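Local coordinates for adenylate kinase (Cryptosporidium parvum Iowa II, PDB 3BE4), which probably catalyses reversible phosphate transfer between ATP and AMP, as adenylate kinases do, and is captured here with the two-substrate mimic bis(adenosine)-5'-pentaphosphate, at residues K74-D78 / L79-V83; P186-K189 / F190-L194; T210-I213 / K214-L217. All coordinates share one frame; numbering follows the deposited sequence. Where two conformers were deposited one is given.

Interaction 1. Residues K74-D78 / L79-V83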
ATOM      1  N   LYS A  74      11.883   2.985   8.784  1.00 20.23           N
ATOM      2  CA  LYS A  74      12.569   2.912  10.061  1.00 21.85           C
ATOM      3  C   LYS A  74      12.219   4.154  10.910  1.00 20.10           C
ATOM      4  O   LYS A  74      12.078   3.993  12.121  1.00 20.63           O
ATOM      5  CB  LYS A  74      14.092   2.963   9.727  1.00 21.97           C
ATOM      6  CG  LYS A  74      14.980   2.806  11.018  1.00 28.92           C
ATOM      7  CD  LYS A  74      16.376   2.193  10.756  1.00 29.49           C
ATOM      8  CE  LYS A  74      16.973   1.831  12.143  1.00 37.61           C
ATOM      9  NZ  LYS A  74      17.423   3.043  12.864  1.00 40.62           N
ATOM     10  N   GLU A  75      12.126   5.333  10.306  1.00 20.98           N
ATOM     11  CA  GLU A  75      11.860   6.564  10.999  1.00 23.34           C
ATOM     12  C   GLU A  75      10.507   6.376  11.704  1.00 22.62           C
ATOM     13  O   GLU A  75      10.330   6.720  12.937  1.00 24.79           O
ATOM     14  CB  GLU A  75      11.816   7.729  10.032  1.00 25.90           C
ATOM     15  CG  GLU A  75      11.429   9.025  10.718  1.00 29.78           C
ATOM     16  CD  GLU A  75      11.462  10.233   9.797  0.50 28.85           C
ATOM     17  OE1 GLU A  75      10.934  10.178   8.658  0.50 26.58           O
ATOM     18  OE2 GLU A  75      11.939  11.295  10.271  0.50 32.69           O
ATOM     19  N   LYS A  76       9.533   5.744  11.030  1.00 21.53           N
ATOM     20  CA  LYS A  76       8.183   5.573  11.725  0.50 20.12           C
ATOM     21  C   LYS A  76       8.299   4.706  12.921  1.00 18.61           C
ATOM     22  O   LYS A  76       7.708   4.959  14.037  1.00 20.74           O
ATOM     23  CB  LYS A  76       7.190   4.892  10.800  0.50 18.78           C
ATOM     24  CG  LYS A  76       6.888   5.667   9.522  0.50 21.70           C
ATOM     25  CD  LYS A  76       5.829   6.706   9.756  0.50 26.15           C
ATOM     26  CE  LYS A  76       6.013   7.875   8.788  0.50 27.88           C
ATOM     27  NZ  LYS A  76       5.232   9.068   9.314  0.50 29.84           N
ATOM     28  N   PHE A  77       8.970   3.554  12.789  1.00 18.86           N
ATOM     29  CA  PHE A  77       9.188   2.638  13.895  1.00 17.52           C
ATOM     30  C   PHE A  77       9.947   3.316  15.011  1.00 20.74           C
ATOM     31  O   PHE A  77       9.513   3.174  16.152  1.00 21.54           O
ATOM     32  CB  PHE A  77       9.970   1.426  13.412  1.00 19.62           C
ATOM     33  CG  PHE A  77       9.020   0.413  12.766  1.00 18.03           C
ATOM     34  CD1 PHE A  77       8.375  -0.572  13.510  1.00 20.46           C
ATOM     35  CD2 PHE A  77       8.794   0.432  11.359  1.00 22.52           C
ATOM     36  CE1 PHE A  77       7.473  -1.541  12.943  1.00 20.28           C
ATOM     37  CE2 PHE A  77       7.885  -0.548  10.714  1.00 19.92           C
ATOM     38  CZ  PHE A  77       7.288  -1.546  11.469  1.00 20.66           C
ATOM     39  N   ASP A  78      10.983   4.084  14.659  1.00 21.29           N
ATOM     40  CA  ASP A  78      11.834   4.673  15.734  1.00 22.22           C
ATOM     41  C   ASP A  78      10.996   5.713  16.528  1.00 22.95           C
ATOM     42  O   ASP A  78      11.254   5.976  17.746  1.00 24.88           O
ATOM     43  CB  ASP A  78      13.026   5.369  15.102  1.00 22.12           C
ATOM     44  CG  ASP A  78      14.148   4.301  14.631  1.00 25.65           C
ATOM     45  OD1 ASP A  78      14.057   3.131  15.007  1.00 31.80           O
ATOM     46  OD2 ASP A  78      15.047   4.767  13.923  1.00 31.30           O
ATOM     47  N   LEU A  79      10.069   6.398  15.863  1.00 22.21           N
ATOM     48  CA  LEU A  79       9.275   7.464  16.575  1.00 20.07           C
ATOM     49  C   LEU A  79       8.207   6.876  17.486  1.00 21.19           C
ATOM     50  O   LEU A  79       7.559   7.679  18.149  1.00 21.09           O
ATOM     51  CB  LEU A  79       8.638   8.377  15.534  1.00 22.46           C
ATOM     52  CG  LEU A  79       9.594   9.231  14.622  1.00 24.30           C
ATOM     53  CD1 LEU A  79       8.755   9.821  13.547  1.00 30.60           C
ATOM     54  CD2 LEU A  79      10.343  10.303  15.436  1.00 32.64           C
ATOM     55  N   GLY A  80       7.906   5.583  17.351  1.00 19.90           N
ATOM     56  CA  GLY A  80       6.810   4.869  18.155  1.00 19.11           C
ATOM     57  C   GLY A  80       5.498   4.760  17.439  1.00 19.66           C
ATOM     58  O   GLY A  80       4.486   4.372  18.061  1.00 21.72           O
ATOM     59  N   VAL A  81       5.438   5.149  16.160  1.00 17.62           N
ATOM     60  CA  VAL A  81       4.164   5.153  15.366  1.00 17.82           C
ATOM     61  C   VAL A  81       3.555   3.742  15.262  1.00 17.87           C
ATOM     62  O   VAL A  81       2.323   3.628  15.073  1.00 19.88           O
ATOM     63  CB  VAL A  81       4.455   5.786  13.955  1.00 18.51           C
ATOM     64  CG1 VAL A  81       3.255   5.636  12.991  1.00 24.80           C
ATOM     65  CG2 VAL A  81       4.828   7.256  14.118  1.00 21.71           C
ATOM     66  N   CYS A  82       4.373   2.704  15.460  1.00 17.94           N
ATOM     67  CA  CYS A  82       3.929   1.351  15.061  1.00 18.78           C
ATOM     68  C   CYS A  82       3.681   0.450  16.233  1.00 17.08           C
ATOM     69  O   CYS A  82       3.371  -0.733  16.122  1.00 18.71           O
ATOM     70  CB  CYS A  82       4.996   0.634  14.235  1.00 19.73           C
ATOM     71  SG  CYS A  82       5.184   1.580  12.693  1.00 22.01           S
ATOM     72  N   VAL A  83       3.913   0.954  17.468  1.00 18.33           N
ATOM     73  CA  VAL A  83       3.787   0.114  18.677  0.50 18.67           C
ATOM     74  C   VAL A  83       2.405  -0.481  18.897  1.00 17.95           C
ATOM     75  O   VAL A  83       2.271  -1.612  19.455  1.00 21.23           O
ATOM     76  CB  VAL A  83       4.347   0.826  19.963  0.50 18.11           C
ATOM     77  CG1 VAL A  83       5.724   1.532  19.664  0.50 18.55           C
ATOM     78  CG2 VAL A  83       3.229   1.742  20.691  0.50 14.83           C
TER
HETATM   79  O   HOH W   1       7.001   2.068  16.598  1.00 20.00           O
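The last turn of helix 66-78 and the loop after it meet where G80 leaves helical geometry with a positive phi (97°): its N-H donates to F77 O at 3.1 Å, and V81 N reaches back to K76 O at 3.1 Å. These two bonds make a Schellman motif, and glycine, lacking a CB, suits the positive phi at this point. L79 N still keeps the helical bond to E75 O, while the L79 side chain lies alongside E75, L79 CD1 4.0 Å from E75 CG. From G80 the chain runs into a type I beta turn to V83, which brings C82 back against the F77 side chain. There the small, polarisable thiol lies over the face of the F77 ring: SG stands 3.7 Å from the ring centroid and only 3° off its normal, a Cys sulfur-aromatic contact. C82 CB lies over the same face, nearer its CE1 side, 3.5 Å from F77 CE1, a CH-pi contact. With SG anti to the carbonyl carbon (chi1 -65°), the sulfur is put over the ring centre. F77 also meets F86 edge-to-face and packs on I104, L105 and I108 of helix 95-108, so a large flat side chain fits this buried place. A water bridges F77 O and C82 N.

Interaction 2. Residues P186-K189 / F190-L194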
ATOM      1  N   PRO A 186       8.222 -12.220  -5.862  1.00 25.29           N
ATOM      2  CA  PRO A 186       9.078 -13.134  -5.044  1.00 25.97           C
ATOM      3  C   PRO A 186       8.884 -13.081  -3.544  1.00 27.10           C
ATOM      4  O   PRO A 186       9.257 -14.025  -2.813  1.00 26.30           O
ATOM      5  CB  PRO A 186      10.490 -12.623  -5.310  1.00 28.71           C
ATOM      6  CG  PRO A 186      10.453 -12.205  -6.722  1.00 30.59           C
ATOM      7  CD  PRO A 186       9.107 -11.430  -6.774  1.00 27.03           C
ATOM      8  N   LEU A 187       8.340 -11.957  -3.078  1.00 22.05           N
ATOM      9  CA  LEU A 187       8.003 -11.830  -1.680  1.00 21.53           C
ATOM     10  C   LEU A 187       6.886 -12.750  -1.243  1.00 21.57           C
ATOM     11  O   LEU A 187       6.780 -13.022  -0.046  1.00 21.85           O
ATOM     12  CB  LEU A 187       7.629 -10.389  -1.324  1.00 21.55           C
ATOM     13  CG  LEU A 187       8.719  -9.370  -1.461  1.00 21.92           C
ATOM     14  CD1 LEU A 187       7.983  -8.029  -1.242  1.00 25.56           C
ATOM     15  CD2 LEU A 187       9.745  -9.543  -0.349  1.00 29.23           C
ATOM     16  N   VAL A 188       6.061 -13.232  -2.165  1.00 21.15           N
ATOM     17  CA  VAL A 188       5.006 -14.142  -1.745  1.00 21.13           C
ATOM     18  C   VAL A 188       5.664 -15.434  -1.226  1.00 23.87           C
ATOM     19  O   VAL A 188       5.337 -15.903  -0.141  1.00 23.19           O
ATOM     20  CB  VAL A 188       4.094 -14.501  -2.881  1.00 23.37           C
ATOM     21  CG1 VAL A 188       3.057 -15.500  -2.422  1.00 25.56           C
ATOM     22  CG2 VAL A 188       3.352 -13.263  -3.315  1.00 23.11           C
ATOM     23  N   LYS A 189       6.636 -15.967  -1.960  1.00 24.28           N
ATOM     24  CA  LYS A 189       7.328 -17.177  -1.409  1.00 26.36           C
ATOM     25  C   LYS A 189       8.108 -16.900  -0.136  1.00 24.94           C
ATOM     26  O   LYS A 189       8.086 -17.716   0.785  1.00 26.26           O
ATOM     27  CB  LYS A 189       8.181 -17.782  -2.563  1.00 26.43           C
ATOM     28  CG  LYS A 189       7.210 -18.355  -3.530  0.50 26.86           C
ATOM     29  CD  LYS A 189       7.834 -19.087  -4.711  0.50 27.98           C
ATOM     30  CE  LYS A 189       6.756 -19.548  -5.769  0.50 28.52           C
ATOM     31  NZ  LYS A 189       5.642 -20.462  -5.306  0.50 31.67           N
ATOM     32  N   PHE A 190       8.743 -15.719  -0.044  1.00 23.97           N
ATOM     33  CA  PHE A 190       9.524 -15.264   1.090  1.00 23.27           C
ATOM     34  C   PHE A 190       8.653 -15.398   2.319  1.00 23.77           C
ATOM     35  O   PHE A 190       9.084 -15.926   3.360  1.00 24.91           O
ATOM     36  CB  PHE A 190       9.957 -13.806   0.908  1.00 23.92           C
ATOM     37  CG  PHE A 190      10.819 -13.236   2.035  1.00 23.98           C
ATOM     38  CD1 PHE A 190      12.241 -13.148   1.918  1.00 28.42           C
ATOM     39  CD2 PHE A 190      10.237 -12.703   3.162  1.00 21.88           C
ATOM     40  CE1 PHE A 190      13.019 -12.602   2.925  1.00 25.56           C
ATOM     41  CE2 PHE A 190      11.003 -12.145   4.191  1.00 21.42           C
ATOM     42  CZ  PHE A 190      12.396 -12.057   4.092  1.00 26.21           C
ATOM     43  N   TYR A 191       7.425 -14.903   2.243  1.00 22.04           N
ATOM     44  CA  TYR A 191       6.530 -14.962   3.413  1.00 23.14           C
ATOM     45  C   TYR A 191       5.810 -16.255   3.620  1.00 24.48           C
ATOM     46  O   TYR A 191       5.399 -16.550   4.766  1.00 25.49           O
ATOM     47  CB  TYR A 191       5.556 -13.756   3.421  1.00 20.76           C
ATOM     48  CG  TYR A 191       6.342 -12.508   3.719  1.00 20.24           C
ATOM     49  CD1 TYR A 191       6.989 -12.298   4.944  1.00 20.91           C
ATOM     50  CD2 TYR A 191       6.452 -11.475   2.736  1.00 19.72           C
ATOM     51  CE1 TYR A 191       7.753 -11.108   5.224  1.00 22.67           C
ATOM     52  CE2 TYR A 191       7.183 -10.301   3.005  1.00 18.60           C
ATOM     53  CZ  TYR A 191       7.869 -10.132   4.219  1.00 21.61           C
ATOM     54  OH  TYR A 191       8.569  -8.989   4.414  1.00 20.54           O
ATOM     55  N   GLU A 192       5.526 -16.980   2.547  1.00 24.86           N
ATOM     56  CA  GLU A 192       4.963 -18.356   2.683  1.00 28.14           C
ATOM     57  C   GLU A 192       5.970 -19.246   3.398  1.00 30.16           C
ATOM     58  O   GLU A 192       5.598 -20.083   4.213  1.00 32.24           O
ATOM     59  CB  GLU A 192       4.743 -18.929   1.327  1.00 30.08           C
ATOM     60  CG  GLU A 192       3.477 -18.357   0.750  1.00 29.25           C
ATOM     61  CD  GLU A 192       3.156 -19.022  -0.608  1.00 34.82           C
ATOM     62  OE1 GLU A 192       4.116 -19.432  -1.344  1.00 39.44           O
ATOM     63  OE2 GLU A 192       1.958 -19.099  -0.940  1.00 37.87           O
ATOM     64  N   ASP A 193       7.241 -19.054   3.105  1.00 30.49           N
ATOM     65  CA  ASP A 193       8.337 -19.797   3.826  1.00 33.00           C
ATOM     66  C   ASP A 193       8.433 -19.531   5.307  1.00 33.94           C
ATOM     67  O   ASP A 193       8.918 -20.390   6.057  1.00 36.69           O
ATOM     68  CB  ASP A 193       9.693 -19.579   3.163  1.00 33.69           C
ATOM     69  CG  ASP A 193       9.779 -20.298   1.789  1.00 37.48           C
ATOM     70  OD1 ASP A 193       8.861 -21.074   1.441  1.00 43.42           O
ATOM     71  OD2 ASP A 193      10.754 -20.058   1.031  1.00 43.77           O
ATOM     72  N   LEU A 194       7.880 -18.413   5.767  1.00 31.88           N
ATOM     73  CA  LEU A 194       7.810 -18.030   7.156  1.00 28.99           C
ATOM     74  C   LEU A 194       6.467 -18.493   7.711  1.00 29.31           C
ATOM     75  O   LEU A 194       6.227 -18.388   8.915  1.00 32.27           O
ATOM     76  CB  LEU A 194       7.997 -16.472   7.347  1.00 29.28           C
ATOM     77  CG  LEU A 194       9.401 -15.914   6.989  1.00 30.35           C
ATOM     78  CD1 LEU A 194       9.472 -14.362   6.985  1.00 28.65           C
ATOM     79  CD2 LEU A 194      10.494 -16.492   7.920  1.00 34.31           C
TER
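Y191 stands one helical turn beyond L187 in the short helix 186-192, which packs against the parallel sheet of the P-loop kinase fold. Its CB lies 3.7 Å from L187 O, the carbonyl that accepts its own N-H. The side chain turns back along the helix, CG anti to the carbonyl carbon (chi1 -70°); CG stays near that oxygen and CD2 comes closer still, 3.2 Å from L187 O. Y191 CE2 goes on to L187 CD2 at 4.3 Å, and beyond it CZ carries the hydroxyl, OH, at the tip. One flat face of the phenol ring is met by the neighbouring F190, whose CD2 sits 3.5 Å above the plane and over the centre; Y191 CG in turn lies at the F190 edge. A large aromatic suits this buried position because I9 and I11 of strand 7-12, P92 and L112 also pack on it. L187, branched and apolar, faces I95 and A98 of helix 95-108. On another side of the helix, V188 and E192 run side by side, so a valine methyl pads the acidic chain while E192 OE2 makes its salt bridge to R199 of strand 197-201. V188 CG1 rests 4.0 Å from E192 CD.

Interaction 3. Residues T210-I213 / K214-L217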
ATOM      1  N   THR A 210     -13.105  -6.973   1.811  1.00 18.28           N
ATOM      2  CA  THR A 210     -13.054  -6.613   3.223  1.00 19.14           C
ATOM      3  C   THR A 210     -13.481  -7.865   4.012  1.00 22.35           C
ATOM      4  O   THR A 210     -12.788  -8.178   4.977  1.00 20.65           O
ATOM      5  CB  THR A 210     -13.957  -5.493   3.496  1.00 20.15           C
ATOM      6  OG1 THR A 210     -13.471  -4.274   2.881  1.00 19.64           O
ATOM      7  CG2 THR A 210     -14.096  -5.194   5.028  1.00 19.68           C
ATOM      8  N   GLU A 211     -14.599  -8.533   3.653  1.00 21.50           N
ATOM      9  CA  GLU A 211     -14.942  -9.751   4.424  0.50 21.32           C
ATOM     10  C   GLU A 211     -13.884 -10.844   4.356  1.00 22.54           C
ATOM     11  O   GLU A 211     -13.627 -11.500   5.373  1.00 24.10           O
ATOM     12  CB  GLU A 211     -16.381 -10.257   4.095  0.50 20.10           C
ATOM     13  CG  GLU A 211     -17.530  -9.317   4.528  0.50 23.73           C
ATOM     14  CD  GLU A 211     -17.422  -8.820   5.982  0.50 26.28           C
ATOM     15  OE1 GLU A 211     -17.301  -9.699   6.875  0.50 28.07           O
ATOM     16  OE2 GLU A 211     -17.388  -7.557   6.198  0.50 27.22           O
ATOM     17  N   GLN A 212     -13.139 -11.039   3.267  1.00 18.58           N
ATOM     18  CA  GLN A 212     -12.144 -11.977   3.277  1.00 20.59           C
ATOM     19  C   GLN A 212     -10.970 -11.595   4.141  1.00 21.67           C
ATOM     20  O   GLN A 212     -10.324 -12.484   4.695  1.00 21.43           O
ATOM     21  CB  GLN A 212     -11.616 -12.185   1.867  1.00 22.06           C
ATOM     22  CG  GLN A 212     -12.571 -12.855   0.901  1.00 20.57           C
ATOM     23  CD  GLN A 212     -11.811 -12.861  -0.429  1.00 24.75           C
ATOM     24  OE1 GLN A 212     -10.931 -13.629  -0.679  1.00 26.27           O
ATOM     25  NE2 GLN A 212     -12.095 -11.801  -1.233  1.00 36.53           N
ATOM     26  N   ILE A 213     -10.659 -10.308   4.174  1.00 17.56           N
ATOM     27  CA  ILE A 213      -9.650  -9.857   5.056  1.00 19.70           C
ATOM     28  C   ILE A 213     -10.015 -10.034   6.540  1.00 22.07           C
ATOM     29  O   ILE A 213      -9.163 -10.524   7.317  1.00 21.72           O
ATOM     30  CB  ILE A 213      -9.184  -8.404   4.711  1.00 21.31           C
ATOM     31  CG1 ILE A 213      -8.511  -8.467   3.319  1.00 20.35           C
ATOM     32  CG2 ILE A 213      -8.224  -7.890   5.872  1.00 20.06           C
ATOM     33  CD1 ILE A 213      -8.205  -7.007   2.848  1.00 23.92           C
ATOM     34  N   LYS A 214     -11.216  -9.706   6.896  1.00 21.96           N
ATOM     35  CA  LYS A 214     -11.677  -9.925   8.286  1.00 24.44           C
ATOM     36  C   LYS A 214     -11.581 -11.397   8.719  1.00 24.80           C
ATOM     37  O   LYS A 214     -11.317 -11.701   9.907  1.00 24.00           O
ATOM     38  CB  LYS A 214     -13.115  -9.487   8.471  1.00 24.13           C
ATOM     39  CG  LYS A 214     -13.293  -7.981   8.503  1.00 25.76           C
ATOM     40  CD  LYS A 214     -14.708  -7.538   8.396  1.00 36.58           C
ATOM     41  CE  LYS A 214     -14.808  -6.145   8.934  1.00 44.78           C
ATOM     42  NZ  LYS A 214     -16.195  -5.737   9.252  1.00 51.84           N
ATOM     43  N   LYS A 215     -11.711 -12.326   7.783  1.00 23.03           N
ATOM     44  CA  LYS A 215     -11.594 -13.754   8.112  1.00 27.72           C
ATOM     45  C   LYS A 215     -10.207 -14.162   8.464  1.00 28.32           C
ATOM     46  O   LYS A 215      -9.985 -15.113   9.267  1.00 27.30           O
ATOM     47  CB  LYS A 215     -12.043 -14.620   6.896  1.00 30.12           C
ATOM     48  CG  LYS A 215     -13.563 -14.727   6.849  1.00 31.93           C
ATOM     49  CD  LYS A 215     -13.986 -15.713   5.691  1.00 34.64           C
ATOM     50  CE  LYS A 215     -12.853 -16.072   4.577  1.00 41.86           C
ATOM     51  NZ  LYS A 215     -13.231 -15.954   3.027  1.00 40.17           N
ATOM     52  N   ILE A 216      -9.220 -13.474   7.905  1.00 23.95           N
ATOM     53  CA  ILE A 216      -7.849 -13.734   8.161  1.00 28.05           C
ATOM     54  C   ILE A 216      -7.318 -13.000   9.398  1.00 28.41           C
ATOM     55  O   ILE A 216      -6.351 -13.479   9.992  1.00 32.66           O
ATOM     56  CB  ILE A 216      -6.998 -13.183   6.969  1.00 26.43           C
ATOM     57  CG1 ILE A 216      -7.112 -14.036   5.727  1.00 31.43           C
ATOM     58  CG2 ILE A 216      -5.437 -13.135   7.317  1.00 29.41           C
ATOM     59  CD1 ILE A 216      -6.608 -13.307   4.522  1.00 30.10           C
ATOM     60  N   LEU A 217      -7.839 -11.834   9.729  1.00 30.33           N
ATOM     61  CA  LEU A 217      -7.372 -11.024  10.886  1.00 32.19           C
ATOM     62  C   LEU A 217      -8.023 -11.495  12.193  1.00 36.31           C
ATOM     63  O   LEU A 217      -8.917 -12.352  12.065  1.00 35.32           O
ATOM     64  CB  LEU A 217      -7.689  -9.538  10.671  1.00 32.26           C
ATOM     65  CG  LEU A 217      -6.780  -8.977   9.557  1.00 27.56           C
ATOM     66  CD1 LEU A 217      -6.951  -7.457   9.374  1.00 30.29           C
ATOM     67  CD2 LEU A 217      -5.337  -9.375   9.780  1.00 29.25           C
ATOM     68  OXT LEU A 217      -7.701 -11.059  13.351  1.00 38.26           O
TER
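K214 lays its methylene chain along the preceding turn of helix 206-216, running beside T210 and crossing E211. Its CE comes within 4.1 Å of T210 CG2, and in one of two E211 conformers its CD is 3.5 Å from E211 OE2. With OG1 of T210 beside the backbone N (chi1 -69°), the CG2 methyl is the branch turned to the lysine, and OG1 is left to bond with Q21 and the carbonyl of P206. A threonine thus serves both needs, apolar and polar. In the same conformer E211 bends at chi2 (-49°), which carries its carboxylate to the flank of the lysine. I213 and L217 run side by side, I213 CG2 3.8 Å from L217 CD1. I213 also packs on V200, I116 and F118, so the C-terminal helix of this P-loop kinase fold rests on the central sheet through branched aliphatics. L217 N closes the last turn on I213 O at 3.0 Å. The K214 ammonium has its salt bridge to E28 of helix 18-29; that to E211 OE2, 3.8 Å from K214 NZ, is long and doubtful. The E28 carboxylate would probably favour the protonated ammonium, with E211 adding at most a weak, distant attraction.

In the fold
The three contacts follow one another along the chain, neither nesting nor crossing, and each is local, so none closes a long loop. Interaction 1 ends helix 66-78 and turns the chain toward strand 86-89, packing that helix end against strand 32-35 and helix 95-108. Interaction 2, in helix 186-192, leads to strand 197-201, at one edge of the parallel sheet, and meets helix 95-108 as well; helix 95-108 is thus shared by interactions 1 and 2. After strand 197-201 the chain enters helix 206-216, where interaction 3 joins strands 114-119 and 197-201 to helix 18-29. Strand 197-201 thus lies against both later contacts. The centres stand about 20 to 26 Å apart around the parallel sheet.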